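Local coordinates for delta-1-pyrroline-5-carboxylate dehydrogenase, mitochondrial (Mus musculus, PDB 4E3X), which catalyses the NAD(+)-dependent oxidation of L-glutamate gamma-semialdehyde to L-glutamate, probably as the closing step of proline breakdown in mitochondria, at residues B[314-318]-B[443-448]; B[340-346]-B[449-453]; B[352-356]-B[469-474]; B[321-325]-B[457-461]. All coordinates share one frame; numbering follows the deposited sequence.

How the interactions relate
Along the chain, 314-318, 321-325, 340-346 and 352-356 come first, and their partners follow 103 to 132 residues later. Interaction 1 closes a loop from 314-318 to 443-448, and interaction 4 the longest one, from 321-325 to 457-461. Interaction 2, from 340-346 to 449-453, is nested inside the loop of interaction 4; interaction 3 closes the last, from 352-356 to 469-474. Interaction 1 crosses the other three, and interaction 3 crosses 2 and 4 as well. Interactions 1 and 2 touch each other near the active-site residues. Interaction 3 joins strand 351-357 to helix 463-472, and interaction 4 ties strand 319-323 to 452-458 across that middle strand.

Interaction 1: B[314-318]-B[443-448]; sequences ECGGK and IMKEEI
With chi1 at -174°, K318 CG lies trans to the backbone N, and a single bend at chi2 (75°) brings the ammonium end into the loop 443-448; E447 leaves its own backbone in the same first rotamer (chi1 -173°) and runs extended back to G317. Two carbonyls grip the lysine: K318 NZ donates to E446 O at 2.8 Å and to I443 O at 2.9 Å. It stands above the carbonyl plane of E446 but is tilted less from that of I443. A water 2.8 Å from K318 NZ accepts a third hydrogen bond from it and another from I448 N. Lower down, CG of K318 packs against M444 O at 3.4 Å, an oxygen buried here without a polar partner. In the aldehyde dehydrogenase fold this is where the NAD-binding and catalytic domains join: 314-318 begins with the proton acceptor E314 and connects the last strand of the parallel NAD-binding sheet to strand 319-323 of the catalytic domain, while E447 is an NAD(+)-binding residue. Replacing K318 with an alanine would probably leave the carbonyls of I443 and E446 without their shared donor and the loop freer to shift. At the other end, G317 N gives E447 OE2 a nearly straight bond of 3.0 Å, arriving from above the carboxylate plane. E447 OE1 is tied through a second water to C315 O, and a CB on G316 would collide with E447 OE1.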
loop_
_atom_site.group_PDB
_atom_site.type_symbol
_atom_site.label_atom_id
_atom_site.label_comp_id
_atom_site.label_asym_id
_atom_site.label_seq_id
_atom_site.Cartn_x
_atom_site.Cartn_y
_atom_site.Cartn_z
ATOM N N GLU B 314 1.036 -11.774 -5.506
ATOM C CA GLU B 314 -0.114 -12.653 -5.682
ATOM C C GLU B 314 0.421 -14.076 -5.658
ATOM O O GLU B 314 1.303 -14.409 -6.458
ATOM C CB GLU B 314 -0.793 -12.372 -7.022
ATOM N N CYS B 315 -0.113 -14.911 -4.762
ATOM C CA CYS B 315 0.544 -16.174 -4.385
ATOM C C CYS B 315 -0.270 -17.459 -4.475
ATOM O O CYS B 315 0.115 -18.482 -3.905
ATOM C CB CYS B 315 1.086 -16.072 -2.963
ATOM S SG CYS B 315 2.297 -14.779 -2.769
ATOM N N GLY B 316 -1.398 -17.415 -5.164
ATOM C CA GLY B 316 -2.167 -18.632 -5.389
ATOM C C GLY B 316 -3.291 -18.888 -4.400
ATOM O O GLY B 316 -3.550 -18.082 -3.496
ATOM N N GLY B 317 -3.968 -20.016 -4.580
ATOM C CA GLY B 317 -5.136 -20.328 -3.778
ATOM C C GLY B 317 -5.464 -21.805 -3.732
ATOM O O GLY B 317 -4.860 -22.613 -4.438
ATOM N N LYS B 318 -6.417 -22.156 -2.877
ATOM C CA LYS B 318 -7.024 -23.482 -2.874
ATOM C C LYS B 318 -8.513 -23.206 -2.893
ATOM O O LYS B 318 -9.166 -23.148 -1.853
ATOM C CB LYS B 318 -6.634 -24.290 -1.634
ATOM C CG LYS B 318 -7.132 -25.735 -1.687
ATOM C CD LYS B 318 -6.304 -26.598 -2.640
ATOM C CE LYS B 318 -6.896 -27.995 -2.777
ATOM N NZ LYS B 318 -6.115 -28.832 -3.724
ATOM N N ILE B 443 -5.067 -33.191 0.455
ATOM C CA ILE B 443 -5.429 -32.816 -0.909
ATOM C C ILE B 443 -6.485 -31.700 -0.942
ATOM O O ILE B 443 -6.666 -31.037 -1.968
ATOM C CB ILE B 443 -5.889 -34.039 -1.747
ATOM C CG1 ILE B 443 -5.705 -33.765 -3.243
ATOM C CG2 ILE B 443 -7.336 -34.416 -1.416
ATOM C CD1 ILE B 443 -5.989 -34.969 -4.114
ATOM N N MET B 444 -7.159 -31.486 0.186
ATOM C CA MET B 444 -8.119 -30.391 0.317
ATOM C C MET B 444 -7.436 -29.073 0.686
ATOM O O MET B 444 -8.078 -28.020 0.695
ATOM C CB MET B 444 -9.180 -30.730 1.375
ATOM C CG MET B 444 -10.098 -31.897 1.016
ATOM S SD MET B 444 -11.371 -31.472 -0.191
ATOM C CE MET B 444 -12.410 -30.357 0.756
ATOM N N LYS B 445 -6.140 -29.137 0.991
ATOM C CA LYS B 445 -5.412 -27.984 1.531
ATOM C C LYS B 445 -4.335 -27.436 0.598
ATOM O O LYS B 445 -4.103 -26.232 0.551
ATOM C CB LYS B 445 -4.754 -28.353 2.863
ATOM C CG LYS B 445 -5.716 -28.605 4.014
ATOM C CD LYS B 445 -4.962 -29.129 5.231
ATOM C CE LYS B 445 -5.881 -29.355 6.420
ATOM N NZ LYS B 445 -6.218 -28.079 7.108
ATOM N N GLU B 446 -3.666 -28.320 -0.132
ATOM C CA GLU B 446 -2.479 -27.925 -0.885
ATOM C C GLU B 446 -2.769 -27.638 -2.356
ATOM O O GLU B 446 -3.489 -28.388 -3.019
ATOM C CB GLU B 446 -1.379 -28.980 -0.732
ATOM C CG GLU B 446 -1.024 -29.244 0.724
ATOM C CD GLU B 446 0.059 -30.286 0.891
ATOM O OE1 GLU B 446 1.066 -30.225 0.153
ATOM O OE2 GLU B 446 -0.100 -31.167 1.763
ATOM N N GLU B 447 -2.198 -26.546 -2.859
ATOM C CA GLU B 447 -2.413 -26.134 -4.241
ATOM C C GLU B 447 -1.643 -27.037 -5.205
ATOM O O GLU B 447 -0.415 -27.098 -5.175
ATOM C CB GLU B 447 -2.023 -24.665 -4.444
ATOM C CG GLU B 447 -2.375 -24.124 -5.829
ATOM C CD GLU B 447 -1.969 -22.669 -6.030
ATOM O OE1 GLU B 447 -0.833 -22.312 -5.652
ATOM O OE2 GLU B 447 -2.797 -21.890 -6.560
ATOM N N ILE B 448 -2.378 -27.738 -6.061
ATOM C CA ILE B 448 -1.789 -28.691 -6.992
ATOM C C ILE B 448 -1.421 -28.058 -8.337
ATOM O O ILE B 448 -0.407 -28.420 -8.939
ATOM C CB ILE B 448 -2.730 -29.890 -7.200
ATOM C CG1 ILE B 448 -2.945 -30.625 -5.875
ATOM C CG2 ILE B 448 -2.176 -30.841 -8.255
ATOM C CD1 ILE B 448 -3.997 -31.700 -5.940
HETATM O O HOH W 1 0.261 -21.321 -3.512
HETATM O O HOH W 2 -5.248 -27.781 -6.202
#

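Interaction 2: B[340-346]-B[449-453]; sequences AFEYGGQ and FGPVL
P451 is the bump at the middle of this contact, seated in the hollow between the F341 ring and G344 O. Its CB lies 3.8 Å from F341 CD1, the two side chains crossing at about a right angle, and its CD comes 3.2 Å from G344 O. F341 CG is anti to the carbonyl carbon (chi1 -59°), which carries the ring over to P451 and on to L453, whose CB is 4.1 Å from F341 CZ. A340 CB packs between one face of the F341 ring, over its centre, and L453 CB. Farther along, G344 and G345 both have positive phi, a backbone reason for glycine, and at G345 a CB would also run into G450 O. A water lies within hydrogen-bonding distance of both G345 O and G450 O, where the two segments face each other without a direct hydrogen bond. At the far end the F449 ring lies with one face against the Q346 backbone, its CE1 3.5 Å from Q346 O. The Q346 side chain runs extended beyond CG, and its NE2 donates to Y343 O at 3.1 Å, from the face opposite the one used by Q346 N. Its OE1 accepts from I392 N and, through a water, is linked to F449 O. F449 also touches N211, the probable transition-state stabiliser, whose ND2 bonds Q346 O. The contact joins the end of helix 329-341 to an inverse gamma turn centred on P451 just ahead of strand 452-458, with strand 428-436 against F341 and P451, strand 351-357 beside L453, and helix 394-409 touching F449 and V452.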
loop_
_atom_site.group_PDB
_atom_site.type_symbol
_atom_site.label_atom_id
_atom_site.label_comp_id
_atom_site.label_asym_id
_atom_site.label_seq_id
_atom_site.Cartn_x
_atom_site.Cartn_y
_atom_site.Cartn_z
ATOM N N ALA B 340 -12.459 -26.124 -12.732
ATOM C CA ALA B 340 -11.462 -27.099 -12.313
ATOM C C ALA B 340 -10.487 -27.495 -13.414
ATOM O O ALA B 340 -9.321 -27.790 -13.131
ATOM C CB ALA B 340 -12.134 -28.342 -11.757
ATOM N N PHE B 341 -10.957 -27.531 -14.656
ATOM C CA PHE B 341 -10.189 -28.184 -15.712
ATOM C C PHE B 341 -9.721 -27.309 -16.877
ATOM O O PHE B 341 -8.828 -27.718 -17.612
ATOM C CB PHE B 341 -10.977 -29.383 -16.263
ATOM C CG PHE B 341 -11.310 -30.426 -15.229
ATOM C CD1 PHE B 341 -10.374 -30.802 -14.277
ATOM C CD2 PHE B 341 -12.558 -31.031 -15.208
ATOM C CE1 PHE B 341 -10.674 -31.761 -13.319
ATOM C CE2 PHE B 341 -12.865 -31.994 -14.258
ATOM C CZ PHE B 341 -11.919 -32.358 -13.316
ATOM N N GLU B 342 -10.297 -26.123 -17.058
ATOM C CA GLU B 342 -9.796 -25.236 -18.110
ATOM C C GLU B 342 -8.329 -24.917 -17.855
ATOM O O GLU B 342 -7.913 -24.748 -16.704
ATOM C CB GLU B 342 -10.629 -23.958 -18.217
ATOM C CG GLU B 342 -11.970 -24.186 -18.895
ATOM C CD GLU B 342 -12.809 -22.929 -18.999
ATOM O OE1 GLU B 342 -12.825 -22.125 -18.045
ATOM O OE2 GLU B 342 -13.450 -22.746 -20.054
ATOM N N TYR B 343 -7.552 -24.861 -18.934
ATOM C CA TYR B 343 -6.096 -24.727 -18.861
ATOM C C TYR B 343 -5.493 -25.742 -17.875
ATOM O O TYR B 343 -4.508 -25.470 -17.183
ATOM C CB TYR B 343 -5.653 -23.273 -18.581
ATOM C CG TYR B 343 -4.158 -23.073 -18.764
ATOM C CD1 TYR B 343 -3.500 -23.603 -19.874
ATOM C CD2 TYR B 343 -3.406 -22.363 -17.834
ATOM C CE1 TYR B 343 -2.134 -23.448 -20.045
ATOM C CE2 TYR B 343 -2.038 -22.202 -18.002
ATOM C CZ TYR B 343 -1.415 -22.739 -19.113
ATOM O OH TYR B 343 -0.055 -22.593 -19.285
ATOM N N GLY B 344 -6.096 -26.929 -17.825
ATOM C CA GLY B 344 -5.616 -27.987 -16.956
ATOM C C GLY B 344 -5.585 -27.635 -15.479
ATOM O O GLY B 344 -4.751 -28.165 -14.740
ATOM N N GLY B 345 -6.466 -26.732 -15.054
ATOM C CA GLY B 345 -6.510 -26.304 -13.664
ATOM C C GLY B 345 -5.315 -25.464 -13.237
ATOM O O GLY B 345 -5.108 -25.241 -12.041
ATOM N N GLN B 346 -4.528 -24.996 -14.204
ATOM C CA GLN B 346 -3.322 -24.227 -13.901
ATOM C C GLN B 346 -3.621 -22.745 -13.720
ATOM O O GLN B 346 -3.024 -21.882 -14.377
ATOM C CB GLN B 346 -2.290 -24.433 -15.001
ATOM C CG GLN B 346 -1.942 -25.895 -15.209
ATOM C CD GLN B 346 -0.962 -26.072 -16.344
ATOM O OE1 GLN B 346 0.208 -26.390 -16.124
ATOM N NE2 GLN B 346 -1.427 -25.839 -17.571
ATOM N N PHE B 449 -2.237 -27.117 -8.805
ATOM C CA PHE B 449 -2.012 -26.483 -10.109
ATOM C C PHE B 449 -2.044 -27.527 -11.227
ATOM O O PHE B 449 -1.170 -27.588 -12.091
ATOM C CB PHE B 449 -0.715 -25.648 -10.120
ATOM C CG PHE B 449 -0.939 -24.188 -10.398
ATOM C CD1 PHE B 449 -0.422 -23.600 -11.541
ATOM C CD2 PHE B 449 -1.684 -23.411 -9.527
ATOM C CE1 PHE B 449 -0.632 -22.254 -11.801
ATOM C CE2 PHE B 449 -1.894 -22.067 -9.775
ATOM C CZ PHE B 449 -1.370 -21.486 -10.915
ATOM N N GLY B 450 -3.080 -28.354 -11.188
ATOM C CA GLY B 450 -3.300 -29.384 -12.185
ATOM C C GLY B 450 -4.781 -29.696 -12.247
ATOM O O GLY B 450 -5.557 -29.141 -11.477
ATOM N N PRO B 451 -5.183 -30.589 -13.165
ATOM C CA PRO B 451 -6.610 -30.845 -13.389
ATOM C C PRO B 451 -7.145 -31.872 -12.401
ATOM O O PRO B 451 -7.527 -32.976 -12.773
ATOM C CB PRO B 451 -6.637 -31.383 -14.822
ATOM C CG PRO B 451 -5.320 -32.059 -14.984
ATOM C CD PRO B 451 -4.334 -31.258 -14.163
ATOM N N VAL B 452 -7.152 -31.491 -11.129
ATOM C CA VAL B 452 -7.451 -32.410 -10.039
ATOM C C VAL B 452 -8.473 -31.793 -9.096
ATOM O O VAL B 452 -8.165 -30.880 -8.322
ATOM C CB VAL B 452 -6.172 -32.789 -9.264
ATOM C CG1 VAL B 452 -6.491 -33.809 -8.174
ATOM C CG2 VAL B 452 -5.127 -33.359 -10.218
ATOM N N LEU B 453 -9.700 -32.293 -9.181
ATOM C CA LEU B 453 -10.808 -31.782 -8.395
ATOM C C LEU B 453 -11.139 -32.755 -7.279
ATOM O O LEU B 453 -11.322 -33.952 -7.525
ATOM C CB LEU B 453 -12.033 -31.606 -9.290
ATOM C CG LEU B 453 -13.333 -31.180 -8.605
ATOM C CD1 LEU B 453 -13.193 -29.791 -7.990
ATOM C CD2 LEU B 453 -14.478 -31.227 -9.594
HETATM O O HOH W 3 -6.190 -26.551 -9.875
HETATM O O HOH W 4 1.046 -26.421 -13.466
#

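Interaction 3: B[352-356]-B[469-474]; sequences SRLYV and LVDSTT
Y355 and V470 mark the closest backbone approach, CA to CA 8.3 Å, so strand 351-357 meets the C-terminal part of helix 463-472 by side chains reaching across, one of them to a backbone carbonyl. V470 CG2 sits over the centre of the Y355 ring as a CH-pi contact, 3.6 Å from the centroid and only 6° off the ring normal. R353 holds CG between its backbone N and carbonyl carbon (chi1 47°) and then runs extended to NE, which places its guanidinium at the helix end. There R353 NH2 donates to V470 O at 2.9 Å; the bond is nearly straight (171°), lies in the planes of both groups and uses a lone pair of the oxygen. The same NH2 also donates to Y355 OH at 3.0 Å, while T474 CG2 covers one face of the guanidinium, 3.5 Å from R353 CZ. With a leucine here, V470 O, Y355 OH and K318 O, which R353 NE reaches, would probably be left without their donor. A water links Y355 OH to T473 OG1, which in turn donates to L469 O. The positive guanidinium thus meets the C-terminal end of a helix, where carbonyl oxygens would be expected to stabilise its charge.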
loop_
_atom_site.group_PDB
_atom_site.type_symbol
_atom_site.label_atom_id
_atom_site.label_comp_id
_atom_site.label_asym_id
_atom_site.label_seq_id
_atom_site.Cartn_x
_atom_site.Cartn_y
_atom_site.Cartn_z
ATOM N N SER B 352 -10.602 -26.289 -6.865
ATOM C CA SER B 352 -10.008 -27.589 -6.587
ATOM C C SER B 352 -10.689 -28.307 -5.430
ATOM O O SER B 352 -10.358 -29.454 -5.129
ATOM C CB SER B 352 -8.511 -27.458 -6.310
ATOM O OG SER B 352 -8.273 -26.579 -5.228
ATOM N N ARG B 353 -11.636 -27.640 -4.774
ATOM C CA ARG B 353 -12.473 -28.311 -3.783
ATOM C C ARG B 353 -13.947 -27.982 -4.004
ATOM O O ARG B 353 -14.334 -26.814 -4.078
ATOM C CB ARG B 353 -12.015 -28.015 -2.352
ATOM C CG ARG B 353 -11.740 -26.584 -2.054
ATOM C CD ARG B 353 -11.141 -26.388 -0.661
ATOM N NE ARG B 353 -10.878 -24.971 -0.510
ATOM C CZ ARG B 353 -11.273 -24.210 0.504
ATOM N NH1 ARG B 353 -10.971 -22.919 0.484
ATOM N NH2 ARG B 353 -11.950 -24.721 1.525
ATOM N N LEU B 354 -14.750 -29.037 -4.138
ATOM C CA LEU B 354 -16.182 -28.920 -4.376
ATOM C C LEU B 354 -16.917 -29.514 -3.181
ATOM O O LEU B 354 -16.656 -30.651 -2.799
ATOM C CB LEU B 354 -16.563 -29.689 -5.642
ATOM C CG LEU B 354 -18.059 -29.746 -5.986
ATOM C CD1 LEU B 354 -18.592 -28.380 -6.341
ATOM C CD2 LEU B 354 -18.334 -30.730 -7.111
ATOM N N TYR B 355 -17.829 -28.743 -2.598
ATOM C CA TYR B 355 -18.612 -29.188 -1.450
ATOM C C TYR B 355 -20.053 -29.372 -1.908
ATOM O O TYR B 355 -20.676 -28.420 -2.368
ATOM C CB TYR B 355 -18.554 -28.137 -0.334
ATOM C CG TYR B 355 -17.174 -27.912 0.254
ATOM C CD1 TYR B 355 -16.804 -28.517 1.449
ATOM C CD2 TYR B 355 -16.252 -27.076 -0.373
ATOM C CE1 TYR B 355 -15.544 -28.312 2.008
ATOM C CE2 TYR B 355 -14.985 -26.875 0.172
ATOM C CZ TYR B 355 -14.641 -27.487 1.362
ATOM O OH TYR B 355 -13.386 -27.278 1.908
ATOM N N VAL B 356 -20.571 -30.595 -1.790
ATOM C CA VAL B 356 -21.895 -30.937 -2.328
ATOM C C VAL B 356 -22.792 -31.513 -1.233
ATOM O O VAL B 356 -22.345 -32.370 -0.477
ATOM C CB VAL B 356 -21.774 -31.986 -3.476
ATOM C CG1 VAL B 356 -23.142 -32.350 -4.044
ATOM C CG2 VAL B 356 -20.873 -31.473 -4.576
ATOM N N LEU B 469 -15.992 -24.975 7.782
ATOM C CA LEU B 469 -14.877 -25.746 7.246
ATOM C C LEU B 469 -14.342 -25.174 5.938
ATOM O O LEU B 469 -13.132 -25.165 5.716
ATOM C CB LEU B 469 -15.265 -27.215 7.064
ATOM C CG LEU B 469 -15.494 -27.978 8.371
ATOM C CD1 LEU B 469 -15.859 -29.428 8.093
ATOM C CD2 LEU B 469 -14.260 -27.884 9.255
ATOM N N VAL B 470 -15.232 -24.697 5.068
ATOM C CA VAL B 470 -14.782 -24.081 3.820
ATOM C C VAL B 470 -13.820 -22.937 4.153
ATOM O O VAL B 470 -12.766 -22.784 3.542
ATOM C CB VAL B 470 -15.961 -23.544 2.973
ATOM C CG1 VAL B 470 -15.436 -22.764 1.766
ATOM C CG2 VAL B 470 -16.869 -24.684 2.531
ATOM N N ASP B 471 -14.186 -22.157 5.162
ATOM C CA ASP B 471 -13.425 -20.994 5.569
ATOM C C ASP B 471 -12.105 -21.312 6.288
ATOM O O ASP B 471 -11.129 -20.586 6.120
ATOM C CB ASP B 471 -14.317 -20.117 6.453
ATOM C CG ASP B 471 -13.586 -18.926 7.012
ATOM O OD1 ASP B 471 -13.194 -18.035 6.232
ATOM O OD2 ASP B 471 -13.410 -18.876 8.241
ATOM N N SER B 472 -12.073 -22.386 7.080
ATOM C CA SER B 472 -10.936 -22.643 7.966
ATOM C C SER B 472 -9.960 -23.715 7.489
ATOM O O SER B 472 -8.857 -23.825 8.023
ATOM C CB SER B 472 -11.438 -23.032 9.355
ATOM O OG SER B 472 -12.005 -24.329 9.314
ATOM N N THR B 473 -10.353 -24.509 6.498
ATOM C CA THR B 473 -9.559 -25.679 6.123
ATOM C C THR B 473 -8.201 -25.332 5.517
ATOM O O THR B 473 -7.193 -25.982 5.816
ATOM C CB THR B 473 -10.346 -26.617 5.187
ATOM O OG1 THR B 473 -11.443 -27.179 5.919
ATOM C CG2 THR B 473 -9.462 -27.748 4.667
ATOM N N THR B 474 -8.158 -24.294 4.687
ATOM C CA THR B 474 -6.931 -23.961 3.975
ATOM C C THR B 474 -6.301 -22.682 4.501
ATOM O O THR B 474 -6.881 -21.980 5.327
ATOM C CB THR B 474 -7.164 -23.800 2.453
ATOM O OG1 THR B 474 -7.620 -22.467 2.171
ATOM C CG2 THR B 474 -8.154 -24.843 1.940
HETATM O O HOH W 5 -12.861 -28.676 4.057
#

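Interaction 4: B[321-325]-B[457-461]; sequences HFVHS and VYPDD
Y458 provides the direct hydrogen bond of this contact: its OH donates to V323 O at 2.6 Å, in the carbonyl plane, with a C=O...donor angle of 146°. The acceptor also lies at the edge of the tyrosine ring, in its plane. Y458 CG is set between its backbone N and carbonyl carbon (chi1 71°), a rotamer that points the ring across at the end of strand 319-323. Aromatic contact comes next. The rings of F322 and Y458 are near parallel, 17° between planes, but so far slid apart that they barely overlap, with centroids 5.4 Å from each other. What touches is the far end of each: F322 CZ approaches Y458 OH at 3.3 Å and Y458 CZ at 3.8 Å. Water supplies the remaining polar links. One donates to Y458 OH and accepts from S325 N, its oxygen 2.9 Å from that nitrogen, and another joins S325 OG to D460 OD2, an oxygen that S359 OG also reaches. Beyond the water, S325 CB rests 3.5 Å from D460 OD2. Strand 351-357 lies between strands 319-323 and 452-458 in the sheet of the catalytic domain, so Y458 reaches past the middle strand, touching P357, while helix 463-472 packs on both aromatic rings. The tyrosine hydroxyl, pairing with a carbonyl and a water beside the F322 ring, satisfies V323 O where the strand gives way to loop.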
loop_
_atom_site.group_PDB
_atom_site.type_symbol
_atom_site.label_atom_id
_atom_site.label_comp_id
_atom_site.label_asym_id
_atom_site.label_seq_id
_atom_site.Cartn_x
_atom_site.Cartn_y
_atom_site.Cartn_z
ATOM N N HIS B 321 -15.813 -24.377 -4.692
ATOM C CA HIS B 321 -17.203 -24.205 -5.103
ATOM C C HIS B 321 -18.050 -24.853 -4.011
ATOM O O HIS B 321 -17.933 -26.057 -3.769
ATOM C CB HIS B 321 -17.504 -24.883 -6.452
ATOM C CG HIS B 321 -17.057 -24.100 -7.656
ATOM N ND1 HIS B 321 -17.373 -24.478 -8.944
ATOM C CD2 HIS B 321 -16.303 -22.978 -7.774
ATOM C CE1 HIS B 321 -16.849 -23.619 -9.801
ATOM N NE2 HIS B 321 -16.197 -22.693 -9.116
ATOM N N PHE B 322 -18.885 -24.058 -3.349
ATOM C CA PHE B 322 -19.778 -24.564 -2.314
ATOM C C PHE B 322 -21.191 -24.626 -2.875
ATOM O O PHE B 322 -21.725 -23.627 -3.339
ATOM C CB PHE B 322 -19.753 -23.683 -1.056
ATOM C CG PHE B 322 -20.718 -24.143 0.002
ATOM C CD1 PHE B 322 -20.340 -25.094 0.938
ATOM C CD2 PHE B 322 -22.020 -23.659 0.030
ATOM C CE1 PHE B 322 -21.240 -25.541 1.904
ATOM C CE2 PHE B 322 -22.919 -24.102 0.983
ATOM C CZ PHE B 322 -22.525 -25.040 1.924
ATOM N N VAL B 323 -21.798 -25.804 -2.798
ATOM C CA VAL B 323 -23.125 -26.017 -3.348
ATOM C C VAL B 323 -24.135 -26.176 -2.218
ATOM O O VAL B 323 -23.923 -26.963 -1.294
ATOM C CB VAL B 323 -23.148 -27.284 -4.226
ATOM C CG1 VAL B 323 -24.542 -27.538 -4.763
ATOM C CG2 VAL B 323 -22.157 -27.156 -5.370
ATOM N N HIS B 324 -25.209 -25.395 -2.281
ATOM C CA HIS B 324 -26.341 -25.544 -1.379
ATOM C C HIS B 324 -27.417 -26.360 -2.094
ATOM O O HIS B 324 -27.444 -26.427 -3.327
ATOM C CB HIS B 324 -26.896 -24.175 -0.970
ATOM C CG HIS B 324 -28.065 -24.253 -0.039
ATOM N ND1 HIS B 324 -29.360 -24.027 -0.453
ATOM C CD2 HIS B 324 -28.137 -24.537 1.284
ATOM C CE1 HIS B 324 -30.181 -24.174 0.572
ATOM N NE2 HIS B 324 -29.464 -24.481 1.638
ATOM N N SER B 325 -28.307 -26.982 -1.331
ATOM C CA SER B 325 -29.328 -27.845 -1.919
ATOM C C SER B 325 -30.258 -27.129 -2.913
ATOM O O SER B 325 -30.904 -27.771 -3.742
ATOM C CB SER B 325 -30.148 -28.502 -0.811
ATOM O OG SER B 325 -30.841 -27.520 -0.064
ATOM N N VAL B 457 -18.682 -34.514 0.244
ATOM C CA VAL B 457 -20.137 -34.572 0.331
ATOM C C VAL B 457 -20.557 -34.392 1.785
ATOM O O VAL B 457 -20.145 -35.163 2.650
ATOM C CB VAL B 457 -20.689 -35.908 -0.222
ATOM C CG1 VAL B 457 -22.207 -35.923 -0.136
ATOM C CG2 VAL B 457 -20.227 -36.113 -1.661
ATOM N N TYR B 458 -21.367 -33.369 2.051
ATOM C CA TYR B 458 -21.780 -33.065 3.422
ATOM C C TYR B 458 -23.283 -33.299 3.618
ATOM O O TYR B 458 -24.072 -33.076 2.703
ATOM C CB TYR B 458 -21.399 -31.620 3.788
ATOM C CG TYR B 458 -22.216 -30.549 3.083
ATOM C CD1 TYR B 458 -23.383 -30.051 3.660
ATOM C CD2 TYR B 458 -21.831 -30.043 1.843
ATOM C CE1 TYR B 458 -24.139 -29.083 3.031
ATOM C CE2 TYR B 458 -22.588 -29.068 1.205
ATOM C CZ TYR B 458 -23.741 -28.596 1.805
ATOM O OH TYR B 458 -24.511 -27.627 1.201
ATOM N N PRO B 459 -23.685 -33.759 4.815
ATOM C CA PRO B 459 -25.122 -33.912 5.075
ATOM C C PRO B 459 -25.811 -32.555 5.020
ATOM O O PRO B 459 -25.273 -31.603 5.584
ATOM C CB PRO B 459 -25.169 -34.469 6.505
ATOM C CG PRO B 459 -23.812 -35.057 6.744
ATOM C CD PRO B 459 -22.859 -34.197 5.954
ATOM N N ASP B 460 -26.971 -32.474 4.367
ATOM C CA ASP B 460 -27.680 -31.204 4.197
ATOM C C ASP B 460 -27.815 -30.439 5.507
ATOM O O ASP B 460 -27.622 -29.220 5.546
ATOM C CB ASP B 460 -29.075 -31.413 3.594
ATOM C CG ASP B 460 -29.034 -31.872 2.149
ATOM O OD1 ASP B 460 -28.315 -32.848 1.849
ATOM O OD2 ASP B 460 -29.739 -31.262 1.316
ATOM N N ASP B 461 -28.119 -31.158 6.583
ATOM C CA ASP B 461 -28.364 -30.497 7.858
ATOM C C ASP B 461 -27.100 -29.953 8.528
ATOM O O ASP B 461 -27.185 -29.274 9.551
ATOM C CB ASP B 461 -29.199 -31.364 8.824
ATOM C CG ASP B 461 -28.538 -32.697 9.177
ATOM O OD1 ASP B 461 -27.344 -32.904 8.892
ATOM O OD2 ASP B 461 -29.228 -33.550 9.778
HETATM O O HOH W 6 -27.411 -27.770 1.283
HETATM O O HOH W 7 -31.093 -28.738 2.278
#